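Local coordinates for uncharacterized protein (Legionella longbeachae NSW150, PDB 4JZA), which probably removes the 3-phosphate from phosphatidylinositol 3-phosphate and may thereby alter host lipid signalling during infection, at residues A[219-224]-A[279-284]. Sequence-based numbering, arbitrary orientation.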
loop_
_atom_site.group_PDB
_atom_site.type_symbol
_atom_site.label_atom_id
_atom_site.label_comp_id
_atom_site.label_asym_id
_atom_site.label_seq_id
_atom_site.Cartn_x
_atom_site.Cartn_y
_atom_site.Cartn_z
ATOM N N ARG A 219 -35.673 5.414 22.219
ATOM C CA ARG A 219 -36.745 6.401 22.161
ATOM C C ARG A 219 -36.586 7.235 20.900
ATOM O O ARG A 219 -37.547 7.401 20.148
ATOM C CB ARG A 219 -36.849 7.270 23.451
ATOM C CG ARG A 219 -37.820 6.705 24.519
ATOM C CD ARG A 219 -38.019 7.620 25.746
ATOM N NE ARG A 219 -37.676 9.013 25.436
ATOM C CZ ARG A 219 -36.595 9.675 25.868
ATOM N NH1 ARG A 219 -35.707 9.126 26.699
ATOM N NH2 ARG A 219 -36.408 10.927 25.473
ATOM N N ASP A 220 -35.374 7.736 20.645
ATOM C CA ASP A 220 -35.126 8.521 19.436
ATOM C C ASP A 220 -35.663 7.814 18.193
ATOM O O ASP A 220 -36.311 8.432 17.356
ATOM C CB ASP A 220 -33.629 8.778 19.245
ATOM C CG ASP A 220 -33.315 9.480 17.925
ATOM O OD1 ASP A 220 -33.286 8.810 16.861
ATOM O OD2 ASP A 220 -33.089 10.707 17.979
ATOM N N PHE A 221 -35.384 6.519 18.075
ATOM C CA PHE A 221 -35.776 5.798 16.889
ATOM C C PHE A 221 -37.280 5.555 16.815
ATOM O O PHE A 221 -37.865 5.660 15.729
ATOM C CB PHE A 221 -35.018 4.481 16.738
ATOM C CG PHE A 221 -35.232 3.858 15.398
ATOM C CD1 PHE A 221 -34.925 4.559 14.267
ATOM C CD2 PHE A 221 -35.807 2.622 15.270
ATOM C CE1 PHE A 221 -35.166 4.030 13.024
ATOM C CE2 PHE A 221 -36.054 2.080 14.024
ATOM C CZ PHE A 221 -35.739 2.786 12.898
ATOM N N ASN A 222 -37.906 5.267 17.957
ATOM C CA ASN A 222 -39.361 5.149 18.014
ATOM C C ASN A 222 -40.043 6.495 17.698
ATOM O O ASN A 222 -41.036 6.520 16.974
ATOM C CB ASN A 222 -39.823 4.601 19.366
ATOM C CG ASN A 222 -39.398 3.146 19.594
ATOM O OD1 ASN A 222 -39.165 2.395 18.651
ATOM N ND2 ASN A 222 -39.263 2.764 20.846
ATOM N N ASN A 223 -39.507 7.608 18.212
ATOM C CA ASN A 223 -40.039 8.952 17.889
ATOM C C ASN A 223 -39.955 9.263 16.415
ATOM O O ASN A 223 -40.748 10.061 15.887
ATOM C CB ASN A 223 -39.295 10.065 18.652
ATOM C CG ASN A 223 -39.637 10.069 20.115
ATOM O OD1 ASN A 223 -40.531 9.353 20.539
ATOM N ND2 ASN A 223 -38.926 10.861 20.894
ATOM N N PHE A 224 -38.949 8.689 15.773
ATOM C CA PHE A 224 -38.817 8.806 14.343
ATOM C C PHE A 224 -39.903 8.014 13.619
ATOM O O PHE A 224 -40.460 8.479 12.630
ATOM C CB PHE A 224 -37.437 8.336 13.865
ATOM C CG PHE A 224 -37.326 8.332 12.382
ATOM C CD1 PHE A 224 -37.347 9.540 11.682
ATOM C CD2 PHE A 224 -37.333 7.154 11.688
ATOM C CE1 PHE A 224 -37.314 9.560 10.315
ATOM C CE2 PHE A 224 -37.313 7.167 10.322
ATOM C CZ PHE A 224 -37.303 8.371 9.637
ATOM N N LYS A 279 -39.702 -1.643 5.410
ATOM C CA LYS A 279 -39.285 -2.941 5.932
ATOM C C LYS A 279 -38.038 -2.780 6.775
ATOM O O LYS A 279 -37.934 -3.294 7.884
ATOM C CB LYS A 279 -38.988 -3.889 4.778
ATOM C CG LYS A 279 -38.569 -5.270 5.222
ATOM C CD LYS A 279 -38.106 -6.099 4.039
ATOM C CE LYS A 279 -38.167 -7.578 4.385
ATOM N NZ LYS A 279 -37.250 -8.388 3.534
ATOM N N LYS A 280 -37.091 -2.029 6.222
ATOM C CA LYS A 280 -35.804 -1.804 6.866
ATOM C C LYS A 280 -35.967 -1.054 8.175
ATOM O O LYS A 280 -35.274 -1.325 9.144
ATOM C CB LYS A 280 -34.866 -1.047 5.922
ATOM C CG LYS A 280 -34.153 -1.978 4.962
ATOM C CD LYS A 280 -33.472 -1.222 3.839
ATOM C CE LYS A 280 -32.681 -2.189 2.982
ATOM N NZ LYS A 280 -32.121 -1.476 1.805
ATOM N N LEU A 281 -36.876 -0.092 8.192
ATOM C CA LEU A 281 -37.189 0.609 9.417
ATOM C C LEU A 281 -37.608 -0.359 10.531
ATOM O O LEU A 281 -37.047 -0.291 11.623
ATOM C CB LEU A 281 -38.263 1.691 9.176
ATOM C CG LEU A 281 -37.805 2.878 8.341
ATOM C CD1 LEU A 281 -38.962 3.852 8.165
ATOM C CD2 LEU A 281 -36.622 3.579 8.999
ATOM N N THR A 282 -38.582 -1.243 10.280
ATOM C CA THR A 282 -39.092 -2.086 11.380
ATOM C C THR A 282 -38.064 -3.176 11.727
ATOM O O THR A 282 -38.060 -3.733 12.812
ATOM C CB THR A 282 -40.552 -2.626 11.169
ATOM O OG1 THR A 282 -40.640 -3.336 9.929
ATOM C CG2 THR A 282 -41.651 -1.440 11.259
ATOM N N GLN A 283 -37.147 -3.406 10.810
ATOM C CA GLN A 283 -36.005 -4.281 11.042
ATOM C C GLN A 283 -34.883 -3.656 11.897
ATOM O O GLN A 283 -34.146 -4.373 12.573
ATOM C CB GLN A 283 -35.474 -4.641 9.677
ATOM C CG GLN A 283 -34.250 -5.521 9.628
ATOM C CD GLN A 283 -33.728 -5.555 8.212
ATOM O OE1 GLN A 283 -32.703 -4.927 7.900
ATOM N NE2 GLN A 283 -34.501 -6.190 7.313
ATOM N N PHE A 284 -34.755 -2.326 11.867
ATOM C CA PHE A 284 -33.822 -1.598 12.741
ATOM C C PHE A 284 -34.375 -1.491 14.175
ATOM O O PHE A 284 -33.638 -1.747 15.133
ATOM C CB PHE A 284 -33.467 -0.203 12.160
ATOM C CG PHE A 284 -32.283 0.473 12.831
ATOM C CD1 PHE A 284 -31.147 -0.252 13.215
ATOM C CD2 PHE A 284 -32.288 1.841 13.045
ATOM C CE1 PHE A 284 -30.064 0.358 13.825
ATOM C CE2 PHE A 284 -31.197 2.462 13.650
ATOM C CZ PHE A 284 -30.085 1.720 14.044
#
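F221 of helix 214-234 meets F284 and L281 of helix 274-288 inside an antiparallel helix pair of the phosphoinositide phosphatase insertion domain, far from the centre of the chain. The axes of the two segments approach to 11.1 Å, with their N-to-C directions at 153°, a separation wide enough for large aromatic residues to fill the interface. The tight part is an edge-to-face pair: the edge of F284 points at one face of F221, with centroids 4.9 Å apart and planes at 72°. F284 CD2 stands over that face, displaced toward the rim and 3.6 Å from F221 CZ. With CG anti to the backbone N (chi1 -169°), F221 reaches across to the other helix, and F221 CE2 lies 3.5 Å from L281 O, which sits at the ring edge, in its plane. Phenylalanine suits this place because its flat ring can offer a face to one neighbour and an edge to another. A helical turn later, the fit relaxes to one methyl of a leucine, L281 CD2. It sits between the rings of F221 and F224, where leucine suits as a compact apolar filler, while W228, L225 and L270 also pack on L281, and M267 of helix 261-270 lies against F224. The outer sides of the helices carry polar residues: R219, N223, K279 and T282 are exposed. D220, on the flank, is hydrogen-bonded to Y203 and H262, and Y203 also packs edge-to-face with F284, tying helix 198-206 to both partners. At the looser end, L281 CD2 approaches F224 CE2 in the plane of the ring, at 3.9 Å.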